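Local structure of putative oxidoreductase FAD-binding subunit (Sulfolobus tokodaii, 4ZOH) at residues B[62-67]-B[166-171]; B[85-90]-B[120-125]; B[187-192]-B[258-263]; B[195-200]-B[229-234]; B[239-244]-B[263-268]. The protein binds FAD and probably passes electrons between its flavin and partner subunits of a molybdenum-containing oxidoreductase related to CO dehydrogenase. One frame throughout, in Å; residues are numbered along the deposited sequence.

How the contacts relate
Contacts 2, 3 and 5 are buried, contact 1 is partly buried and contact 4 lies at the surface. Contact 2 is purely apolar. Contacts 3 and 5 add lysines whose polar ends find partners at the margin of the packing. Contacts 1 and 4 rely more on charge: a long lysine-glutamate pair in one, a two-nitrogen arginine grip in the other. Contact 2 is nested within the loop that contact 1 closes, and the two touch. Contacts 3 and 5 share Met263 and helix 257-276. Contact 4 uses strand 189-198 with contact 3 and helix 233-243 with contact 5. Ala192 of contact 3 packs on contact 2.

Contact 1: B[62-67]-B[166-171]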
# COMPACT_ATOMS: atom_id res chain seq x y z
N ILE B 62 5.81 23.87 43.54
CA ILE B 62 6.95 24.02 44.50
C ILE B 62 6.60 25.19 45.43
O ILE B 62 6.49 26.30 44.96
CB ILE B 62 8.34 24.34 43.82
CG1 ILE B 62 8.80 23.30 42.76
CG2 ILE B 62 9.43 24.54 44.88
CD1 ILE B 62 8.64 21.87 43.22
N THR B 63 6.38 24.95 46.72
CA THR B 63 6.09 26.06 47.63
C THR B 63 7.13 26.12 48.77
O THR B 63 7.36 25.13 49.44
CB THR B 63 4.66 25.94 48.23
OG1 THR B 63 3.73 25.86 47.16
CG2 THR B 63 4.29 27.18 49.03
N LYS B 64 7.72 27.30 48.97
CA LYS B 64 8.54 27.63 50.14
C LYS B 64 7.64 28.21 51.25
O LYS B 64 7.17 29.32 51.14
CB LYS B 64 9.65 28.61 49.77
CG LYS B 64 10.85 28.65 50.70
CD LYS B 64 11.89 29.56 50.05
CE LYS B 64 13.07 29.89 50.96
NZ LYS B 64 14.32 30.02 50.15
N ASP B 65 7.43 27.40 52.28
CA ASP B 65 6.46 27.63 53.36
C ASP B 65 7.24 27.71 54.69
O ASP B 65 7.36 26.73 55.44
CB ASP B 65 5.44 26.46 53.35
CG ASP B 65 4.24 26.64 54.34
OD1 ASP B 65 3.39 25.72 54.38
OD2 ASP B 65 4.14 27.66 55.06
N GLY B 66 7.77 28.90 54.96
CA GLY B 66 8.72 29.10 56.04
C GLY B 66 10.11 28.58 55.66
O GLY B 66 10.74 29.06 54.69
N ASN B 67 10.55 27.59 56.42
CA ASN B 67 11.81 26.89 56.18
C ASN B 67 11.52 25.43 55.69
O ASN B 67 12.30 24.47 55.92
CB ASN B 67 12.60 26.91 57.49
CG ASN B 67 11.74 26.56 58.70
OD1 ASN B 67 10.91 25.63 58.66
ND2 ASN B 67 11.91 27.33 59.77
N VAL B 166 10.66 19.08 52.50
CA VAL B 166 12.09 19.10 52.81
C VAL B 166 12.41 20.46 53.46
O VAL B 166 11.76 21.47 53.14
CB VAL B 166 12.97 18.90 51.53
CG1 VAL B 166 12.85 17.46 50.97
CG2 VAL B 166 12.73 19.98 50.47
N PRO B 167 13.44 20.52 54.35
CA PRO B 167 13.89 21.82 54.87
C PRO B 167 14.47 22.64 53.72
O PRO B 167 14.80 22.08 52.65
CB PRO B 167 15.01 21.43 55.86
CG PRO B 167 14.71 20.00 56.23
CD PRO B 167 14.18 19.39 54.95
N THR B 168 14.65 23.94 53.91
CA THR B 168 15.12 24.81 52.83
C THR B 168 16.62 24.89 52.60
O THR B 168 17.06 25.40 51.56
CB THR B 168 14.60 26.24 52.97
OG1 THR B 168 14.80 26.65 54.31
CG2 THR B 168 13.15 26.26 52.68
N PHE B 169 17.39 24.39 53.58
CA PHE B 169 18.88 24.33 53.54
C PHE B 169 19.57 25.56 53.01
O PHE B 169 20.53 25.43 52.22
CB PHE B 169 19.37 23.09 52.79
CG PHE B 169 18.89 21.81 53.38
CD1 PHE B 169 19.53 21.26 54.49
CD2 PHE B 169 17.79 21.15 52.83
CE1 PHE B 169 19.05 20.09 55.05
CE2 PHE B 169 17.33 19.96 53.36
CZ PHE B 169 17.95 19.44 54.48
N GLU B 170 19.14 26.75 53.43
CA GLU B 170 19.79 27.99 52.97
C GLU B 170 21.24 28.11 53.45
O GLU B 170 21.55 27.75 54.57
CB GLU B 170 18.99 29.21 53.42
CG GLU B 170 17.71 29.41 52.62
CD GLU B 170 16.76 30.39 53.26
OE1 GLU B 170 17.23 31.47 53.68
OE2 GLU B 170 15.53 30.09 53.35
N GLY B 171 22.11 28.65 52.60
CA GLY B 171 23.56 28.65 52.84
C GLY B 171 24.29 27.28 52.84
O GLY B 171 25.53 27.23 53.06
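Lys64 and Thr168 meet through the way each leaves its backbone. The CG of Lys64 stands anti to the backbone N (chi1 -158°). The extended chain carries CG and CE along to Thr168, and chi4 turns only NZ at the end. In Thr168 the hydroxyl lies between the backbone N and the carbonyl carbon (chi1 47°). CG2 then faces Lys64 and the Asn67 carbonyl, while OG1 lies beside Asn67 CA.

The two side chains cross at about a right angle. Lys64 CG lies 3.9 Å from Thr168 CG2, and Lys64 CE passes 4.0 Å from the same methyl. Beyond it, Lys64 NZ forms a salt bridge with Glu170 OE2 at 3.4 Å, long enough to be only a weak hydrogen bond. The same Thr168 CG2 packs 3.5 Å from the backbone C of Asn67.

Asn67 also offers its carbonyl. Thr168 N donates to Asn67 O at 3.1 Å, but the bond is weak and bent, with 127° at the hydrogen. Pro167 CA makes a CH...O contact with the same Asn67 O at 3.3 Å.

The setting is an antiparallel sheet in which strand 68-72 runs between strands 62-64 and 160-167. Residues 65-67 form the loop into strand 68-72, and Asn67, at its end, meets Pro167 and Thr168. Tyr69 of that strand touches both Lys64 and Thr168. Thr168 OG1 and Glu170 N bind a di(hydroxyethyl)ether molecule, probably from the crystallisation liquor.

The polar links are long or bent, and the charged pair is exposed. The salt bridge therefore probably adds modestly to a contact made largely by methyl and aliphatic packing.

Contact 2: B[85-90]-B[120-125]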
# COMPACT_ATOMS: atom_id res chain seq x y z
N ILE B 85 16.00 24.23 44.59
CA ILE B 85 16.04 23.59 45.88
C ILE B 85 17.42 22.99 46.05
O ILE B 85 17.87 22.20 45.16
CB ILE B 85 14.99 22.50 46.03
CG1 ILE B 85 13.61 23.07 45.61
CG2 ILE B 85 15.04 21.89 47.46
CD1 ILE B 85 12.48 22.09 45.86
N PRO B 86 18.14 23.38 47.16
CA PRO B 86 19.48 22.88 47.40
C PRO B 86 19.49 21.36 47.39
O PRO B 86 18.61 20.75 47.98
CB PRO B 86 19.78 23.45 48.81
CG PRO B 86 19.10 24.79 48.79
CD PRO B 86 17.79 24.48 48.08
N LEU B 87 20.50 20.78 46.72
CA LEU B 87 20.64 19.29 46.49
C LEU B 87 19.55 18.63 45.58
O LEU B 87 19.88 17.89 44.64
CB LEU B 87 20.78 18.49 47.80
CG LEU B 87 21.01 17.01 47.63
CD1 LEU B 87 22.32 16.70 46.91
CD2 LEU B 87 20.96 16.25 48.94
N LEU B 88 18.29 18.84 45.93
CA LEU B 88 17.17 18.16 45.32
C LEU B 88 17.03 18.49 43.81
O LEU B 88 16.87 17.59 43.00
CB LEU B 88 15.86 18.45 46.11
CG LEU B 88 14.70 17.51 45.64
CD1 LEU B 88 15.12 16.07 45.93
CD2 LEU B 88 13.33 17.79 46.27
N SER B 89 17.12 19.76 43.47
CA SER B 89 17.08 20.18 42.07
C SER B 89 18.18 19.58 41.24
O SER B 89 17.93 19.11 40.11
CB SER B 89 17.11 21.68 41.94
OG SER B 89 15.93 22.21 42.52
N GLU B 90 19.40 19.62 41.76
CA GLU B 90 20.48 19.02 41.02
C GLU B 90 20.29 17.48 40.88
O GLU B 90 20.55 16.93 39.82
CB GLU B 90 21.80 19.36 41.65
CG GLU B 90 23.02 18.67 41.04
CD GLU B 90 24.28 19.04 41.77
OE1 GLU B 90 24.42 20.24 42.09
OE2 GLU B 90 25.11 18.15 42.05
N PRO B 120 15.90 9.18 46.36
CA PRO B 120 16.03 8.69 47.75
C PRO B 120 17.37 9.02 48.40
O PRO B 120 17.41 9.23 49.57
CB PRO B 120 15.89 7.15 47.60
CG PRO B 120 15.03 6.98 46.38
CD PRO B 120 15.55 8.07 45.45
N ALA B 121 18.44 9.08 47.62
CA ALA B 121 19.71 9.52 48.18
C ALA B 121 19.61 10.95 48.74
O ALA B 121 20.06 11.19 49.85
CB ALA B 121 20.85 9.39 47.19
N ALA B 122 19.05 11.87 47.95
CA ALA B 122 18.81 13.24 48.39
C ALA B 122 17.74 13.29 49.48
O ALA B 122 17.91 14.03 50.43
CB ALA B 122 18.46 14.19 47.24
N LEU B 123 16.67 12.51 49.36
CA LEU B 123 15.57 12.65 50.29
C LEU B 123 15.97 12.09 51.69
O LEU B 123 15.52 12.57 52.71
CB LEU B 123 14.31 11.98 49.76
CG LEU B 123 13.58 12.63 48.55
CD1 LEU B 123 12.46 11.73 48.03
CD2 LEU B 123 13.01 14.03 48.76
N ILE B 124 16.79 11.06 51.73
CA ILE B 124 17.17 10.52 53.05
C ILE B 124 18.11 11.49 53.75
O ILE B 124 18.02 11.66 54.95
CB ILE B 124 17.70 9.06 52.99
CG1 ILE B 124 17.69 8.41 54.39
CG2 ILE B 124 19.06 8.97 52.37
CD1 ILE B 124 16.44 7.61 54.68
N ALA B 125 18.95 12.15 52.95
CA ALA B 125 19.94 13.13 53.42
C ALA B 125 19.26 14.37 53.93
O ALA B 125 19.73 15.01 54.88
CB ALA B 125 20.89 13.48 52.31
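Apolar packing makes the whole contact between Leu87, Leu88, Ala122, Leu123 and Ala125. In Leu87 a chi1 of -176° turns CG away from the residue's own N, and its CD2 branch does the touching. This methyl lies 3.7 Å from Ala122 CB and is also 3.7 Å from Ala122 CA, against the flank of the helix. Leu87 CD2 then reaches Ala125 CB, one turn further on, at 4.4 Å. Leu88 comes from beside it. Its CD1 is 4.1 Å from Ala122 CB and also 4.1 Å from Leu123 CD2, and the side chains of Leu88 and Leu123 cross obliquely. Ala122 thus receives a methyl from each leucine.

The two leucines mark the start of helix 88-93, with Leu87 at its N-cap position, and they pack on helix 119-125. Both helices belong to the FAD-binding part of the flavoprotein. The leucine side chains extend into the core, where Leu87 also meets Phe174 and Leu88 meets Ile71.

Hydrogen bonds run within the first segment. Ile85 N donates to Ser89 OG at 2.9 Å, and Ser89 N donates back to Ile85 O at 3.1 Å. This reciprocal pair ties the turn to the first helical turn. Ser89 OG is also bonded to Ile80 O.

Contact 3: B[187-192]-B[258-263]; sequences AIVGVA and EYKKKM
Tyr259 meets Ile188 at the edge of its ring, where Ile188 CG2 comes near the ring plane, 4.4 Å from Tyr259 CE2. One face of the ring is taken by a neighbour on its own helix: Met263 CG sits 3.3 Å above the plane of Tyr259, offset toward the rim. Tyr259 OH is hydrogen-bonded to the backbone of the chain of another protein, so the ring lies at a subunit interface.

Ile188 also uses its CG2 methyl against Lys260, whose CG is 4.2 Å away. Here the side chains cross at about a right angle. Val189 carries the deeper half of the contact. With chi1 at 177°, its CG2 lies beside the backbone N and faces the helix. Val189 CG2 lies 3.7 Å from the carbonyl Lys260 O and 4.0 Å from Met263 CB, so the methyl rests on the backbone between two side chains.

Helix 257-276 packs on one face of a four-stranded antiparallel sheet, over its inner strand 189-198. The sheet belongs to the CO dehydrogenase flavoprotein C-terminal domain. Further along, Val191 meets Leu267 and Thr268 of the same helix.

A polar link closes the end near residue 188. The Lys260 chain runs extended past Ile188. One water donates to Ile188 O at 2.6 Å and accepts from Lys260 NZ at 2.8 Å. The ammonium group has a direct partner too, the backbone carbonyl of Thr250. Lys261, on another side of the helix, sends its NZ to Met244 O.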
# COMPACT_ATOMS: atom_id res chain seq x y z
N ALA B 187 21.43 4.98 38.37
CA ALA B 187 22.71 4.95 39.12
C ALA B 187 23.30 3.56 39.33
O ALA B 187 22.57 2.67 39.74
CB ALA B 187 22.52 5.62 40.47
N ILE B 188 24.58 3.39 39.01
CA ILE B 188 25.38 2.26 39.48
C ILE B 188 25.67 2.51 40.98
O ILE B 188 25.53 1.63 41.82
CB ILE B 188 26.73 2.11 38.74
CG1 ILE B 188 26.54 1.63 37.27
CG2 ILE B 188 27.64 1.13 39.51
CD1 ILE B 188 27.68 1.99 36.36
N VAL B 189 26.11 3.73 41.29
CA VAL B 189 26.22 4.23 42.67
C VAL B 189 25.75 5.71 42.67
O VAL B 189 26.10 6.46 41.78
CB VAL B 189 27.68 4.14 43.19
CG1 VAL B 189 27.72 4.74 44.59
CG2 VAL B 189 28.19 2.67 43.21
N GLY B 190 24.95 6.10 43.64
CA GLY B 190 24.65 7.52 43.81
C GLY B 190 24.95 8.03 45.21
O GLY B 190 24.55 7.42 46.19
N VAL B 191 25.64 9.19 45.28
CA VAL B 191 25.94 9.83 46.58
C VAL B 191 25.47 11.29 46.58
O VAL B 191 25.89 12.10 45.72
CB VAL B 191 27.44 9.75 47.00
CG1 VAL B 191 27.63 10.29 48.44
CG2 VAL B 191 27.99 8.33 46.89
N ALA B 192 24.54 11.57 47.50
CA ALA B 192 23.99 12.90 47.70
C ALA B 192 24.51 13.56 48.97
O ALA B 192 24.31 13.01 50.07
CB ALA B 192 22.46 12.89 47.74
N GLU B 258 31.86 -5.66 45.14
CA GLU B 258 33.10 -5.12 45.64
C GLU B 258 33.50 -3.79 44.97
O GLU B 258 34.03 -2.89 45.62
CB GLU B 258 34.23 -6.13 45.49
CG GLU B 258 35.53 -5.69 46.17
CD GLU B 258 36.67 -6.66 45.98
OE1 GLU B 258 36.52 -7.65 45.20
OE2 GLU B 258 37.73 -6.44 46.62
N TYR B 259 33.30 -3.73 43.66
CA TYR B 259 33.59 -2.53 42.90
C TYR B 259 32.70 -1.37 43.36
O TYR B 259 33.19 -0.25 43.51
CB TYR B 259 33.47 -2.77 41.40
CG TYR B 259 33.33 -1.49 40.61
CD1 TYR B 259 34.48 -0.73 40.24
CD2 TYR B 259 32.05 -1.02 40.22
CE1 TYR B 259 34.36 0.43 39.48
CE2 TYR B 259 31.91 0.15 39.47
CZ TYR B 259 33.05 0.88 39.11
OH TYR B 259 32.94 2.02 38.40
N LYS B 260 31.43 -1.68 43.60
CA LYS B 260 30.43 -0.72 43.99
C LYS B 260 30.76 -0.11 45.35
O LYS B 260 30.62 1.10 45.54
CB LYS B 260 29.05 -1.38 44.02
CG LYS B 260 28.39 -1.52 42.65
CD LYS B 260 27.19 -2.41 42.78
CE LYS B 260 26.59 -2.77 41.43
NZ LYS B 260 25.17 -3.11 41.76
N LYS B 261 31.15 -0.97 46.31
CA LYS B 261 31.53 -0.56 47.66
C LYS B 261 32.72 0.42 47.56
O LYS B 261 32.66 1.50 48.09
CB LYS B 261 31.89 -1.79 48.48
CG LYS B 261 31.83 -1.57 49.97
CD LYS B 261 32.54 -2.70 50.68
CE LYS B 261 32.48 -2.55 52.21
NZ LYS B 261 31.14 -2.88 52.78
N LYS B 262 33.75 0.05 46.79
CA LYS B 262 34.87 0.92 46.48
C LYS B 262 34.43 2.22 45.86
O LYS B 262 34.90 3.30 46.27
CB LYS B 262 35.94 0.22 45.63
CG LYS B 262 36.67 -0.93 46.34
CD LYS B 262 37.58 -1.76 45.42
CE LYS B 262 38.77 -0.93 44.91
NZ LYS B 262 39.54 -1.58 43.80
N MET B 263 33.48 2.16 44.92
CA MET B 263 32.95 3.39 44.33
C MET B 263 32.23 4.29 45.32
O MET B 263 32.19 5.50 45.09
CB MET B 263 32.11 3.14 43.07
CG MET B 263 32.99 2.53 42.00
SD MET B 263 34.40 3.49 41.47
CE MET B 263 35.86 2.71 42.23
O HOH W 1 24.17 -0.54 41.84

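Contact 4: B[195-200]-B[229-234]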
# COMPACT_ATOMS: atom_id res chain seq x y z
N LEU B 195 26.01 19.90 53.20
CA LEU B 195 26.76 20.37 54.37
C LEU B 195 26.70 21.88 54.44
O LEU B 195 26.54 22.58 53.39
CB LEU B 195 28.23 19.89 54.32
CG LEU B 195 29.17 20.53 53.28
CD1 LEU B 195 29.64 21.90 53.75
CD2 LEU B 195 30.42 19.69 53.01
N LYS B 196 26.91 22.36 55.67
CA LYS B 196 27.00 23.80 55.94
C LYS B 196 28.19 24.08 56.86
O LYS B 196 28.44 23.38 57.86
CB LYS B 196 25.70 24.29 56.55
CG LYS B 196 25.59 25.81 56.79
CD LYS B 196 24.41 26.00 57.76
CE LYS B 196 24.06 27.46 58.02
NZ LYS B 196 23.94 28.20 56.75
N LEU B 197 28.87 25.13 56.47
CA LEU B 197 30.10 25.60 57.10
C LEU B 197 29.77 26.71 58.12
O LEU B 197 28.96 27.62 57.82
CB LEU B 197 31.06 26.14 56.01
CG LEU B 197 31.71 25.05 55.11
CD1 LEU B 197 32.79 25.65 54.29
CD2 LEU B 197 32.31 23.90 55.89
N SER B 198 30.36 26.61 59.31
CA SER B 198 30.44 27.78 60.21
C SER B 198 31.93 28.02 60.35
O SER B 198 32.63 27.26 60.99
CB SER B 198 29.66 27.51 61.52
OG SER B 198 30.20 26.38 62.18
N GLY B 199 32.41 29.05 59.65
CA GLY B 199 33.82 29.33 59.52
C GLY B 199 34.39 28.21 58.65
O GLY B 199 33.91 28.00 57.56
N ASP B 200 35.40 27.47 59.14
CA ASP B 200 35.90 26.31 58.44
C ASP B 200 35.54 25.02 59.16
O ASP B 200 36.08 23.96 58.88
CB ASP B 200 37.40 26.42 58.16
CG ASP B 200 38.27 26.45 59.44
OD1 ASP B 200 39.50 26.73 59.27
OD2 ASP B 200 37.76 26.19 60.55
N LYS B 229 34.01 19.01 62.62
CA LYS B 229 35.45 19.11 62.41
C LYS B 229 35.82 20.19 61.44
O LYS B 229 34.97 20.66 60.67
CB LYS B 229 36.05 17.75 62.03
CG LYS B 229 35.78 16.77 63.16
CD LYS B 229 36.73 15.61 63.20
CE LYS B 229 35.99 14.40 63.75
NZ LYS B 229 36.78 13.17 63.47
N ARG B 230 37.07 20.62 61.51
CA ARG B 230 37.65 21.57 60.58
C ARG B 230 38.16 20.76 59.41
O ARG B 230 38.82 19.77 59.61
CB ARG B 230 38.82 22.35 61.20
CG ARG B 230 38.44 23.18 62.42
CD ARG B 230 39.61 24.00 62.96
NE ARG B 230 40.09 25.07 62.09
CZ ARG B 230 41.29 25.67 62.18
NH1 ARG B 230 42.14 25.29 63.16
NH2 ARG B 230 41.62 26.69 61.36
N LEU B 231 37.84 21.20 58.20
CA LEU B 231 38.16 20.47 56.98
C LEU B 231 39.65 20.45 56.67
O LEU B 231 40.30 21.49 56.67
CB LEU B 231 37.36 21.09 55.80
CG LEU B 231 37.56 22.57 55.36
CD1 LEU B 231 38.44 22.76 54.11
CD2 LEU B 231 36.21 23.23 55.16
N ASN B 232 40.20 19.26 56.44
CA ASN B 232 41.49 19.10 55.76
C ASN B 232 41.50 17.80 54.97
O ASN B 232 40.59 17.01 55.13
CB ASN B 232 42.68 19.16 56.76
CG ASN B 232 42.79 17.91 57.60
OD1 ASN B 232 42.89 16.81 57.08
ND2 ASN B 232 42.76 18.07 58.91
N ASP B 233 42.54 17.57 54.16
CA ASP B 233 42.70 16.36 53.33
C ASP B 233 42.47 15.01 54.02
O ASP B 233 41.99 14.07 53.38
CB ASP B 233 44.10 16.32 52.72
CG ASP B 233 44.26 17.26 51.53
OD1 ASP B 233 43.44 18.20 51.37
OD2 ASP B 233 45.21 17.05 50.75
N GLU B 234 42.81 14.95 55.30
CA GLU B 234 42.91 13.71 56.06
C GLU B 234 41.57 13.18 56.46
O GLU B 234 41.34 11.99 56.36
CB GLU B 234 43.69 13.94 57.35
CG GLU B 234 45.10 14.47 57.15
CD GLU B 234 46.11 13.35 57.04
OE1 GLU B 234 45.78 12.20 57.46
OE2 GLU B 234 47.23 13.62 56.55
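The tight hairpin turn between strands 189-198 and 201-210 brings Asp200 against Arg230, in the loop that leads into helix 233-243. The pair forms a salt bridge in which the guanidinium comes side-on, with NE and NH2 facing the carboxylate. Arg230 NH2 donates to Asp200 OD1 at 3.0 Å, on the syn lone pair of that oxygen and nearly in the guanidinium plane. Arg230 NE donates to Asp200 OD2, also at 3.0 Å. It comes from the syn side but is tilted 27° out of the carboxylate plane. A weak third bond joins Arg230 NE to Asp200 OD1 at 3.3 Å. The planes of the two groups are 36° apart, so the grip is twisted. A bend at chi3 (67°) turns the arginine end to the carboxylate.

Gly199 and Asp200 take backbone angles close to those of a type II' turn, with the glycine at positive phi. The turn also presents the carbonyl of Asp200 to the loop. Leu231 N donates to Asp200 O in a weak bond of 3.3 Å, and Arg230 CA makes a CH...O contact with the same Asp200 O, again at 3.3 Å. Just before them, Lys229 is bonded through its backbone to Ile202.

Beside these polar links is a small apolar touch. Leu197 CD2 and Leu231 CD2 meet at 4.0 Å, the side chains crossing at about a right angle. Where the loop ends, Asn232 is the N-cap of helix 233-243 and accepts from Glu234 N through its OD1.

Contact 5: B[239-244]-B[263-268]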
# COMPACT_ATOMS: atom_id res chain seq x y z
N ALA B 239 36.51 10.10 55.89
CA ALA B 239 35.05 10.06 55.78
C ALA B 239 34.65 9.25 54.56
O ALA B 239 33.75 8.43 54.62
CB ALA B 239 34.51 11.45 55.67
N ALA B 240 35.38 9.47 53.47
CA ALA B 240 35.11 8.78 52.19
C ALA B 240 35.25 7.26 52.41
O ALA B 240 34.37 6.47 51.99
CB ALA B 240 36.01 9.30 51.05
N THR B 241 36.32 6.86 53.12
CA THR B 241 36.50 5.47 53.61
C THR B 241 35.31 4.99 54.41
O THR B 241 34.77 3.90 54.13
CB THR B 241 37.86 5.28 54.38
OG1 THR B 241 38.90 5.73 53.53
CG2 THR B 241 38.15 3.80 54.72
N ARG B 242 34.84 5.79 55.36
CA ARG B 242 33.81 5.27 56.28
C ARG B 242 32.43 5.17 55.67
O ARG B 242 31.54 4.47 56.21
CB ARG B 242 33.77 6.08 57.59
CG ARG B 242 35.02 5.85 58.42
CD ARG B 242 34.81 6.25 59.83
NE ARG B 242 33.81 5.38 60.39
CZ ARG B 242 33.11 5.69 61.48
NH1 ARG B 242 32.19 4.84 61.91
NH2 ARG B 242 33.34 6.85 62.10
N ALA B 243 32.23 5.87 54.55
CA ALA B 243 30.97 5.78 53.79
C ALA B 243 30.72 4.31 53.30
O ALA B 243 29.57 3.85 53.25
CB ALA B 243 31.03 6.77 52.61
N MET B 244 31.79 3.57 52.98
CA MET B 244 31.73 2.13 52.62
C MET B 244 31.07 1.26 53.67
O MET B 244 30.51 0.22 53.32
CB MET B 244 33.12 1.59 52.30
CG MET B 244 33.77 2.33 51.17
SD MET B 244 35.03 1.42 50.33
CE MET B 244 36.22 1.35 51.69
N MET B 263 33.48 2.16 44.92
CA MET B 263 32.95 3.39 44.33
C MET B 263 32.23 4.29 45.32
O MET B 263 32.19 5.50 45.09
CB MET B 263 32.11 3.14 43.07
CG MET B 263 32.99 2.53 42.00
SD MET B 263 34.40 3.49 41.47
CE MET B 263 35.86 2.71 42.23
N VAL B 264 31.69 3.74 46.42
CA VAL B 264 31.07 4.62 47.41
C VAL B 264 32.13 5.62 47.95
O VAL B 264 31.87 6.85 48.07
CB VAL B 264 30.38 3.83 48.51
CG1 VAL B 264 30.05 4.70 49.72
CG2 VAL B 264 29.11 3.22 47.95
N LYS B 265 33.34 5.10 48.19
CA LYS B 265 34.40 5.95 48.68
C LYS B 265 34.78 7.01 47.65
O LYS B 265 34.93 8.17 47.99
CB LYS B 265 35.64 5.14 49.11
CG LYS B 265 36.92 5.97 49.20
CD LYS B 265 38.15 5.08 49.08
CE LYS B 265 38.77 4.90 50.43
NZ LYS B 265 39.68 6.06 50.55
N VAL B 266 34.94 6.59 46.39
CA VAL B 266 35.32 7.51 45.34
C VAL B 266 34.27 8.66 45.21
O VAL B 266 34.67 9.84 45.14
CB VAL B 266 35.62 6.74 44.02
CG1 VAL B 266 35.87 7.74 42.92
CG2 VAL B 266 36.84 5.79 44.20
N LEU B 267 32.97 8.32 45.25
CA LEU B 267 31.90 9.29 45.01
C LEU B 267 31.63 10.21 46.21
O LEU B 267 31.34 11.37 45.99
CB LEU B 267 30.58 8.68 44.48
CG LEU B 267 30.37 7.96 43.11
CD1 LEU B 267 28.95 8.10 42.51
CD2 LEU B 267 31.43 8.18 42.06
N THR B 268 31.70 9.67 47.43
CA THR B 268 31.74 10.48 48.66
C THR B 268 32.89 11.50 48.59
O THR B 268 32.67 12.69 48.76
CB THR B 268 31.85 9.61 49.88
OG1 THR B 268 30.76 8.69 49.86
CG2 THR B 268 31.74 10.39 51.15
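Lys265 and Ala240 form the centre of this contact between helices 233-243 and 257-276. The axes of 239-243 and 263-268 approach to 7.5 Å at 141°, an oblique, roughly antiparallel crossing made close by small residues. Lys265 CA makes a CH...O contact with Ala240 O at 3.4 Å. In return, Ala240 CB lies 3.4 Å from Lys265 O.

A chi1 of 161° swings CG of Lys265 away from its own N and lays the methylenes along helix 233-243. Bends at chi3 and chi4 turn the end to Thr241. The two side chains run side by side. Lys265 NZ gives Thr241 OG1 a weak hydrogen bond of 3.1 Å. Its salt bridge is with Glu237, whose carbonyl is also bonded to Thr241 OG1. Met244 CG packs on Lys265 CB, at the base of the chain.

Thr268, one turn on from Val264, has its OG1 3.4 Å from Ala243 CB. Ala243 CB also meets Val264 CG1 at 3.7 Å. The threonine hydroxyl donates to Val264 O at 2.8 Å, from above the carbonyl plane.

Thus the hydroxyl among the buried methyls is satisfied within its own helix. The lysine keeps its charge at the margin, where Glu237 probably balances it.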